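ABC-type amino acid transport system, permease component (Caldanaerobacter subterraneus subsp. tengcongensis MB4, PDB 4YMU) probably acts as the membrane-spanning permease of an ABC transporter that moves amino acids, with arginine bound in the structure. Local coordinates at residues G110-N119 / M133-N144; A169-I177 / P188-M199. All blocks are in the same frame, centred on the assembly; numbering follows the deposited sequence.

Interaction 1 (G110-N119 / M133-N144)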
loop_
_atom_site.group_PDB
_atom_site.type_symbol
_atom_site.label_atom_id
_atom_site.label_comp_id
_atom_site.label_asym_id
_atom_site.label_seq_id
_atom_site.Cartn_x
_atom_site.Cartn_y
_atom_site.Cartn_z
ATOM N N GLY C 110 -0.965 7.905 11.281
ATOM C CA GLY C 110 -1.844 6.833 11.701
ATOM C C GLY C 110 -3.273 7.252 11.429
ATOM O O GLY C 110 -4.146 6.419 11.172
ATOM N N ILE C 111 -3.511 8.560 11.523
ATOM C CA ILE C 111 -4.799 9.124 11.167
ATOM C C ILE C 111 -4.966 9.152 9.650
ATOM O O ILE C 111 -5.997 8.747 9.132
ATOM C CB ILE C 111 -4.960 10.536 11.729
ATOM C CG1 ILE C 111 -5.013 10.486 13.257
ATOM C CG2 ILE C 111 -6.219 11.189 11.195
ATOM C CD1 ILE C 111 -5.075 11.874 13.917
ATOM N N GLN C 112 -3.948 9.607 8.935
ATOM C CA GLN C 112 -4.024 9.671 7.475
ATOM C C GLN C 112 -4.193 8.282 6.835
ATOM O O GLN C 112 -4.593 8.160 5.675
ATOM C CB GLN C 112 -2.752 10.331 6.938
ATOM C CG GLN C 112 -2.807 10.808 5.499
ATOM C CD GLN C 112 -1.506 10.494 4.760
ATOM O OE1 GLN C 112 -0.405 10.702 5.288
ATOM N NE2 GLN C 112 -1.629 9.957 3.541
ATOM N N ALA C 113 -3.931 7.236 7.608
ATOM C CA ALA C 113 -3.890 5.891 7.060
ATOM C C ALA C 113 -5.212 5.152 7.163
ATOM O O ALA C 113 -5.367 4.111 6.550
ATOM C CB ALA C 113 -2.801 5.081 7.710
ATOM N N VAL C 114 -6.159 5.647 7.950
ATOM C CA VAL C 114 -7.466 4.994 7.942
ATOM C C VAL C 114 -8.190 5.379 6.646
ATOM O O VAL C 114 -8.153 6.548 6.234
ATOM C CB VAL C 114 -8.312 5.294 9.220
ATOM C CG1 VAL C 114 -7.537 6.137 10.180
ATOM C CG2 VAL C 114 -9.637 5.947 8.874
ATOM N N ASP C 115 -8.812 4.395 5.994
ATOM C CA ASP C 115 -9.452 4.626 4.692
ATOM C C ASP C 115 -10.407 5.799 4.776
ATOM O O ASP C 115 -11.285 5.801 5.629
ATOM C CB ASP C 115 -10.247 3.401 4.271
ATOM C CG ASP C 115 -10.777 3.508 2.849
ATOM O OD1 ASP C 115 -10.341 2.716 1.979
ATOM O OD2 ASP C 115 -11.671 4.352 2.609
ATOM N N PRO C 116 -10.255 6.785 3.871
ATOM C CA PRO C 116 -11.050 8.031 3.848
ATOM C C PRO C 116 -12.557 7.779 3.666
ATOM O O PRO C 116 -13.400 8.660 3.891
ATOM C CB PRO C 116 -10.481 8.813 2.660
ATOM C CG PRO C 116 -9.697 7.787 1.848
ATOM C CD PRO C 116 -9.261 6.720 2.785
ATOM N N GLY C 117 -12.889 6.566 3.246
ATOM C CA GLY C 117 -14.273 6.162 3.118
ATOM C C GLY C 117 -14.948 6.221 4.473
ATOM O O GLY C 117 -16.113 6.592 4.571
ATOM N N GLN C 118 -14.211 5.870 5.525
ATOM C CA GLN C 118 -14.788 5.849 6.861
ATOM C C GLN C 118 -15.339 7.236 7.248
ATOM O O GLN C 118 -16.469 7.375 7.749
ATOM C CB GLN C 118 -13.739 5.361 7.853
ATOM C CG GLN C 118 -13.320 3.928 7.607
ATOM C CD GLN C 118 -14.423 2.958 7.969
ATOM O OE1 GLN C 118 -14.870 2.892 9.125
ATOM N NE2 GLN C 118 -14.891 2.209 6.975
ATOM N N ASN C 119 -14.540 8.259 6.983
ATOM C CA ASN C 119 -14.955 9.623 7.244
ATOM C C ASN C 119 -16.101 9.975 6.325
ATOM O O ASN C 119 -17.078 10.598 6.758
ATOM C CB ASN C 119 -13.785 10.601 7.095
ATOM C CG ASN C 119 -14.231 12.044 7.061
ATOM O OD1 ASN C 119 -14.731 12.580 8.051
ATOM N ND2 ASN C 119 -14.033 12.695 5.917
ATOM N N MET C 133 -14.835 11.957 14.069
ATOM C CA MET C 133 -13.526 11.824 14.656
ATOM C C MET C 133 -13.582 10.940 15.891
ATOM O O MET C 133 -12.858 9.945 15.989
ATOM C CB MET C 133 -13.005 13.208 14.976
ATOM C CG MET C 133 -11.554 13.344 14.707
ATOM S SD MET C 133 -11.057 13.153 13.000
ATOM C CE MET C 133 -9.275 13.247 13.242
ATOM N N ARG C 134 -14.484 11.269 16.806
ATOM C CA ARG C 134 -14.600 10.523 18.049
ATOM C C ARG C 134 -15.037 9.065 17.878
ATOM O O ARG C 134 -14.422 8.158 18.443
ATOM C CB ARG C 134 -15.565 11.217 19.003
ATOM C CG ARG C 134 -15.915 10.353 20.199
ATOM C CD ARG C 134 -16.539 11.147 21.326
ATOM N NE ARG C 134 -16.826 10.279 22.465
ATOM C CZ ARG C 134 -17.487 10.662 23.550
ATOM N NH1 ARG C 134 -17.931 11.908 23.650
ATOM N NH2 ARG C 134 -17.701 9.797 24.533
ATOM N N TYR C 135 -16.091 8.836 17.097
ATOM C CA TYR C 135 -16.695 7.513 17.054
ATOM C C TYR C 135 -16.160 6.599 15.950
ATOM O O TYR C 135 -16.306 5.385 16.038
ATOM C CB TYR C 135 -18.209 7.635 16.963
ATOM C CG TYR C 135 -18.805 8.460 18.074
ATOM C CD1 TYR C 135 -18.898 7.956 19.365
ATOM C CD2 TYR C 135 -19.271 9.746 17.835
ATOM C CE1 TYR C 135 -19.435 8.707 20.389
ATOM C CE2 TYR C 135 -19.811 10.512 18.856
ATOM C CZ TYR C 135 -19.893 9.986 20.135
ATOM O OH TYR C 135 -20.427 10.740 21.166
ATOM N N VAL C 136 -15.534 7.170 14.926
ATOM C CA VAL C 136 -15.126 6.371 13.777
ATOM C C VAL C 136 -13.633 6.398 13.484
ATOM O O VAL C 136 -12.988 5.347 13.437
ATOM C CB VAL C 136 -15.935 6.758 12.476
ATOM C CG1 VAL C 136 -15.253 6.249 11.228
ATOM C CG2 VAL C 136 -17.360 6.240 12.553
ATOM N N ILE C 137 -13.079 7.587 13.283
ATOM C CA ILE C 137 -11.714 7.690 12.776
ATOM C C ILE C 137 -10.625 7.441 13.835
ATOM O O ILE C 137 -9.719 6.633 13.623
ATOM C CB ILE C 137 -11.501 9.046 12.079
ATOM C CG1 ILE C 137 -12.601 9.269 11.035
ATOM C CG2 ILE C 137 -10.105 9.144 11.512
ATOM C CD1 ILE C 137 -12.760 10.716 10.582
ATOM N N ILE C 138 -10.705 8.153 14.959
ATOM C CA ILE C 138 -9.707 8.039 16.046
ATOM C C ILE C 138 -9.525 6.623 16.623
ATOM O O ILE C 138 -8.389 6.206 16.855
ATOM C CB ILE C 138 -9.948 9.096 17.164
ATOM C CG1 ILE C 138 -9.544 10.480 16.652
ATOM C CG2 ILE C 138 -9.188 8.750 18.436
ATOM C CD1 ILE C 138 -10.179 11.592 17.400
ATOM N N PRO C 139 -10.634 5.887 16.871
ATOM C CA PRO C 139 -10.453 4.506 17.344
ATOM C C PRO C 139 -9.626 3.636 16.402
ATOM O O PRO C 139 -8.961 2.707 16.872
ATOM C CB PRO C 139 -11.884 3.962 17.380
ATOM C CG PRO C 139 -12.742 5.172 17.628
ATOM C CD PRO C 139 -12.061 6.285 16.870
ATOM N N GLN C 140 -9.639 3.947 15.109
ATOM C CA GLN C 140 -8.943 3.126 14.104
ATOM C C GLN C 140 -7.515 3.638 13.913
ATOM O O GLN C 140 -6.551 2.855 13.751
ATOM C CB GLN C 140 -9.728 3.121 12.772
ATOM C CG GLN C 140 -11.132 2.503 12.884
ATOM C CD GLN C 140 -11.893 2.504 11.570
ATOM O OE1 GLN C 140 -11.523 1.812 10.614
ATOM N NE2 GLN C 140 -12.957 3.301 11.507
ATOM N N ALA C 141 -7.395 4.965 13.934
ATOM C CA ALA C 141 -6.093 5.617 13.896
ATOM C C ALA C 141 -5.262 5.041 15.020
ATOM O O ALA C 141 -4.118 4.662 14.798
ATOM C CB ALA C 141 -6.219 7.133 14.060
ATOM N N ILE C 142 -5.868 4.911 16.203
ATOM C CA ILE C 142 -5.163 4.381 17.380
ATOM C C ILE C 142 -4.527 3.016 17.134
ATOM O O ILE C 142 -3.380 2.775 17.539
ATOM C CB ILE C 142 -6.055 4.372 18.648
ATOM C CG1 ILE C 142 -6.022 5.741 19.321
ATOM C CG2 ILE C 142 -5.619 3.298 19.631
ATOM C CD1 ILE C 142 -7.283 6.036 20.096
ATOM N N LYS C 143 -5.264 2.130 16.473
ATOM C CA LYS C 143 -4.716 0.822 16.128
ATOM C C LYS C 143 -3.639 0.958 15.068
ATOM O O LYS C 143 -2.796 0.075 14.922
ATOM C CB LYS C 143 -5.804 -0.155 15.672
ATOM C CG LYS C 143 -6.874 -0.410 16.730
ATOM C CD LYS C 143 -8.010 -1.260 16.175
ATOM C CE LYS C 143 -9.295 -1.119 16.994
ATOM N NZ LYS C 143 -10.426 -1.901 16.385
ATOM N N ASN C 144 -3.656 2.053 14.314
ATOM C CA ASN C 144 -2.525 2.283 13.416
ATOM C C ASN C 144 -1.295 2.758 14.184
ATOM O O ASN C 144 -0.160 2.454 13.815
ATOM C CB ASN C 144 -2.858 3.306 12.331
ATOM C CG ASN C 144 -3.849 2.787 11.318
ATOM O OD1 ASN C 144 -3.926 1.581 11.059
ATOM N ND2 ASN C 144 -4.594 3.703 10.707
#
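Side-chain amides of N144 and Q140, on helix 129-160, reach across to 110-119, and each ends in a hydrogen bond. N144 ND2 donates to G110 O over 2.8 Å, almost straight (171°), on a lone pair in the carbonyl plane. The same oxygen receives a CA-H...O contact from A141 CA at 3.4 Å, consistent with the close approach of the last turn of helix 87-112. Q140 NE2 meets Q118 OE1 at 3.1 Å, with the two amides turned almost perpendicular (78°) and the donor tilted from the Q118 carbonyl plane. The other N-H of Q140 goes back one turn to V136 O, 2.8 Å from NE2, an oxygen that Q140 N bypasses for I137 O at the P139 kink. These two bonds fix the rotation of the Q140 amide. Q118 NE2 in turn bonds to the backbone of another protein's chain.

Sequence and topology are consistent with the EAA region of binding-protein-dependent permeases, in which a short cytoplasmic coupling helix, here probably 117-124, docks on the ATPase subunit. D115 caps its start, OD2 accepting from G117 N.

Apolar contacts flank the polar ones. I111 points its CB away from the long helix, but with CG1 beside its own backbone N (chi1 -66°) that branch lies 3.7 Å from A141 CB. V114 crosses I137 at about a right angle, their CG2 methyls 4.2 Å apart. The far end of I137, CD1, touches N119 CB at 3.6 Å, while V136 CG1 packs on Q118 CB at 3.8 Å.

Interaction 2 (A169-I177 / P188-M199)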
loop_
_atom_site.group_PDB
_atom_site.type_symbol
_atom_site.label_atom_id
_atom_site.label_comp_id
_atom_site.label_asym_id
_atom_site.label_seq_id
_atom_site.Cartn_x
_atom_site.Cartn_y
_atom_site.Cartn_z
ATOM N N ALA C 169 25.680 7.110 32.974
ATOM C CA ALA C 169 26.108 5.716 33.142
ATOM C C ALA C 169 25.158 4.674 32.525
ATOM O O ALA C 169 24.679 3.765 33.216
ATOM C CB ALA C 169 26.340 5.410 34.601
ATOM N N ASP C 170 24.914 4.785 31.223
ATOM C CA ASP C 170 24.044 3.844 30.537
ATOM C C ASP C 170 24.811 2.554 30.290
ATOM O O ASP C 170 25.883 2.341 30.850
ATOM C CB ASP C 170 23.581 4.418 29.199
ATOM C CG ASP C 170 24.686 4.404 28.151
ATOM O OD1 ASP C 170 25.864 4.634 28.516
ATOM O OD2 ASP C 170 24.394 4.111 26.970
ATOM N N LEU C 171 24.268 1.698 29.438
ATOM C CA LEU C 171 24.904 0.435 29.131
ATOM C C LEU C 171 26.199 0.642 28.323
ATOM O O LEU C 171 27.139 -0.155 28.419
ATOM C CB LEU C 171 23.916 -0.455 28.374
ATOM C CG LEU C 171 24.422 -1.771 27.795
ATOM C CD1 LEU C 171 24.758 -2.747 28.907
ATOM C CD2 LEU C 171 23.379 -2.360 26.845
ATOM N N THR C 172 26.250 1.706 27.526
ATOM C CA THR C 172 27.403 1.934 26.658
ATOM C C THR C 172 28.589 2.500 27.456
ATOM O O THR C 172 29.757 2.141 27.224
ATOM C CB THR C 172 27.027 2.870 25.486
ATOM O OG1 THR C 172 26.142 2.178 24.598
ATOM C CG2 THR C 172 28.250 3.275 24.701
ATOM N N ARG C 173 28.270 3.354 28.428
ATOM C CA ARG C 173 29.275 3.996 29.270
ATOM C C ARG C 173 30.119 2.969 30.020
ATOM O O ARG C 173 31.297 3.209 30.277
ATOM C CB ARG C 173 28.607 4.959 30.246
ATOM C CG ARG C 173 29.561 5.813 31.061
ATOM C CD ARG C 173 30.667 6.434 30.210
ATOM N NE ARG C 173 31.018 7.768 30.699
ATOM C CZ ARG C 173 31.675 8.017 31.833
ATOM N NH1 ARG C 173 32.068 7.024 32.625
ATOM N NH2 ARG C 173 31.935 9.271 32.184
ATOM N N GLN C 174 29.513 1.829 30.356
ATOM C CA GLN C 174 30.190 0.777 31.106
ATOM C C GLN C 174 31.540 0.406 30.509
ATOM O O GLN C 174 32.504 0.213 31.244
ATOM C CB GLN C 174 29.315 -0.475 31.224
ATOM C CG GLN C 174 27.976 -0.224 31.886
ATOM C CD GLN C 174 28.086 0.587 33.168
ATOM O OE1 GLN C 174 28.771 0.198 34.118
ATOM N NE2 GLN C 174 27.397 1.723 33.201
ATOM N N ALA C 175 31.629 0.340 29.185
ATOM C CA ALA C 175 32.890 -0.053 28.555
ATOM C C ALA C 175 34.067 0.865 28.931
ATOM O O ALA C 175 35.222 0.426 28.984
ATOM C CB ALA C 175 32.743 -0.116 27.073
ATOM N N ASP C 176 33.776 2.141 29.169
ATOM C CA ASP C 176 34.807 3.040 29.651
ATOM C C ASP C 176 35.193 2.596 31.052
ATOM O O ASP C 176 36.354 2.232 31.295
ATOM C CB ASP C 176 34.366 4.506 29.626
ATOM C CG ASP C 176 34.353 5.094 28.212
ATOM O OD1 ASP C 176 35.189 4.693 27.356
ATOM O OD2 ASP C 176 33.517 5.992 27.966
ATOM N N ILE C 177 34.205 2.575 31.946
ATOM C CA ILE C 177 34.417 2.193 33.334
ATOM C C ILE C 177 35.284 0.933 33.442
ATOM O O ILE C 177 36.398 0.972 33.988
ATOM C CB ILE C 177 33.066 1.993 34.027
ATOM C CG1 ILE C 177 32.301 3.319 34.042
ATOM C CG2 ILE C 177 33.242 1.444 35.430
ATOM C CD1 ILE C 177 30.960 3.272 34.760
ATOM N N PRO C 188 34.271 -5.804 26.538
ATOM C CA PRO C 188 33.030 -5.206 27.066
ATOM C C PRO C 188 32.131 -4.566 25.983
ATOM O O PRO C 188 30.920 -4.486 26.163
ATOM C CB PRO C 188 33.542 -4.139 28.053
ATOM C CG PRO C 188 34.914 -3.843 27.598
ATOM C CD PRO C 188 35.468 -5.129 27.062
ATOM N N TYR C 189 32.720 -4.110 24.883
ATOM C CA TYR C 189 31.939 -3.554 23.795
ATOM C C TYR C 189 31.164 -4.668 23.101
ATOM O O TYR C 189 29.977 -4.515 22.849
ATOM C CB TYR C 189 32.817 -2.785 22.802
ATOM C CG TYR C 189 32.992 -1.341 23.193
ATOM C CD1 TYR C 189 31.900 -0.574 23.579
ATOM C CD2 TYR C 189 34.262 -0.753 23.238
ATOM C CE1 TYR C 189 32.058 0.753 23.949
ATOM C CE2 TYR C 189 34.435 0.568 23.623
ATOM C CZ TYR C 189 33.336 1.317 23.984
ATOM O OH TYR C 189 33.498 2.634 24.373
ATOM N N ILE C 190 31.838 -5.775 22.787
ATOM C CA ILE C 190 31.152 -6.942 22.251
ATOM C C ILE C 190 29.989 -7.336 23.159
ATOM O O ILE C 190 28.857 -7.502 22.696
ATOM C CB ILE C 190 32.086 -8.132 22.107
ATOM C CG1 ILE C 190 33.101 -7.874 20.992
ATOM C CG2 ILE C 190 31.291 -9.382 21.853
ATOM C CD1 ILE C 190 32.508 -7.811 19.606
ATOM N N ILE C 191 30.261 -7.450 24.456
ATOM C CA ILE C 191 29.223 -7.829 25.414
ATOM C C ILE C 191 28.051 -6.851 25.416
ATOM O O ILE C 191 26.883 -7.246 25.481
ATOM C CB ILE C 191 29.806 -7.955 26.835
ATOM C CG1 ILE C 191 30.727 -9.170 26.902
ATOM C CG2 ILE C 191 28.707 -8.053 27.889
ATOM C CD1 ILE C 191 31.142 -9.515 28.303
ATOM N N ILE C 192 28.368 -5.566 25.353
ATOM C CA ILE C 192 27.333 -4.535 25.358
ATOM C C ILE C 192 26.496 -4.577 24.071
ATOM O O ILE C 192 25.273 -4.517 24.123
ATOM C CB ILE C 192 27.947 -3.137 25.563
ATOM C CG1 ILE C 192 28.455 -2.977 27.000
ATOM C CG2 ILE C 192 26.944 -2.051 25.235
ATOM C CD1 ILE C 192 29.442 -1.839 27.161
ATOM N N ALA C 193 27.168 -4.675 22.926
ATOM C CA ALA C 193 26.500 -4.820 21.642
ATOM C C ALA C 193 25.533 -5.994 21.729
ATOM O O ALA C 193 24.351 -5.833 21.462
ATOM C CB ALA C 193 27.507 -5.033 20.525
ATOM N N ALA C 194 26.038 -7.151 22.158
ATOM C CA ALA C 194 25.215 -8.336 22.375
ATOM C C ALA C 194 23.987 -8.039 23.242
ATOM O O ALA C 194 22.877 -8.456 22.905
ATOM C CB ALA C 194 26.037 -9.458 22.980
ATOM N N ILE C 195 24.166 -7.321 24.346
ATOM C CA ILE C 195 23.012 -6.985 25.177
ATOM C C ILE C 195 21.997 -6.134 24.393
ATOM O O ILE C 195 20.783 -6.356 24.489
ATOM C CB ILE C 195 23.404 -6.247 26.480
ATOM C CG1 ILE C 195 24.301 -7.117 27.356
ATOM C CG2 ILE C 195 22.181 -5.879 27.286
ATOM C CD1 ILE C 195 24.584 -6.497 28.723
ATOM N N TYR C 196 22.493 -5.167 23.620
ATOM C CA TYR C 196 21.622 -4.315 22.807
ATOM C C TYR C 196 20.847 -5.165 21.813
ATOM O O TYR C 196 19.658 -4.962 21.617
ATOM C CB TYR C 196 22.419 -3.236 22.053
ATOM C CG TYR C 196 22.649 -1.956 22.841
ATOM C CD1 TYR C 196 21.589 -1.118 23.160
ATOM C CD2 TYR C 196 23.930 -1.588 23.263
ATOM C CE1 TYR C 196 21.792 0.052 23.881
ATOM C CE2 TYR C 196 24.149 -0.413 23.991
ATOM C CZ TYR C 196 23.077 0.403 24.303
ATOM O OH TYR C 196 23.281 1.568 25.025
ATOM N N PHE C 197 21.532 -6.128 21.213
ATOM C CA PHE C 197 20.948 -7.000 20.220
ATOM C C PHE C 197 19.829 -7.830 20.825
ATOM O O PHE C 197 18.717 -7.878 20.288
ATOM C CB PHE C 197 21.999 -7.922 19.631
ATOM C CG PHE C 197 21.475 -8.783 18.523
ATOM C CD1 PHE C 197 21.200 -8.239 17.276
ATOM C CD2 PHE C 197 21.221 -10.130 18.733
ATOM C CE1 PHE C 197 20.709 -9.029 16.249
ATOM C CE2 PHE C 197 20.728 -10.925 17.709
ATOM C CZ PHE C 197 20.473 -10.373 16.467
ATOM N N VAL C 198 20.131 -8.493 21.936
ATOM C CA VAL C 198 19.141 -9.319 22.611
ATOM C C VAL C 198 17.924 -8.494 23.046
ATOM O O VAL C 198 16.782 -8.956 22.946
ATOM C CB VAL C 198 19.769 -10.130 23.766
ATOM C CG1 VAL C 198 18.748 -10.448 24.833
ATOM C CG2 VAL C 198 20.407 -11.402 23.206
ATOM N N MET C 199 18.162 -7.267 23.493
ATOM C CA MET C 199 17.058 -6.373 23.839
ATOM C C MET C 199 16.189 -6.069 22.615
ATOM O O MET C 199 14.947 -6.099 22.680
ATOM C CB MET C 199 17.588 -5.068 24.418
ATOM C CG MET C 199 17.123 -4.784 25.824
ATOM S SD MET C 199 17.659 -3.137 26.300
ATOM C CE MET C 199 19.319 -3.141 25.603
#
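L171 lays CD2 over one face of the Y196 ring, 3.7 Å from the centroid and offset toward the rim, a CH-pi contact. The surrounding structure is an antiparallel helical hairpin: 169-177 enters helix 174-182 through an Asx turn at D170, and the chain returns along helix 186-214, much of which (189-210) is predicted to span the membrane. A second CH-pi contact lies two turns back along that helix, where A175 CB sits 3.5 Å from the centroid of the Y189 ring.

I192, between the tyrosines in sequence, lies against both L171 and A175, its CG2 3.6 Å from L171 CG and its CD1 3.1 Å from L171 O and 3.7 Å from A175 CB. L171 holds CG anti to the backbone N (chi1 173°), which sets its methyls against helix 186-214, where CD2 also meets I195 CG2.

The Y196 hydroxyl shares a hydrogen bond of 3.0 Å with T172 OG1, which approaches at the ring edge. A phenylalanine in place of Y196 would probably leave T172 OG1 without this hydroxyl partner. The Y196 side chain is about 8 Å from a bound arginine and packs on P66 of the second subunit.

D170 fixes the turn beside it: OD2 accepts from T172 N from above the carboxylate plane, while OD1 takes R173 N at 2.7 Å from the syn side, tilted out of that plane.

From the N terminus, the chain first runs through the helices up to 87-112, then turns at 113-116 into the short helix 117-124 and back along helix 129-160; interaction 1 closes this loop. Helix 129-160 then leads away to the other end of the molecule, where interaction 2 brings the 169-173 turn and the start of helix 174-182 against helix 186-214, closing the short loop through 178-187. The two contacts are in series, neither nested nor crossed, with centres 40 Å apart on opposite sides of the chain's centre. Interaction 1 holds the end of helix 87-112 and the start of helix 117-124 on helix 129-160, and residues of both segments meet the chain of another protein.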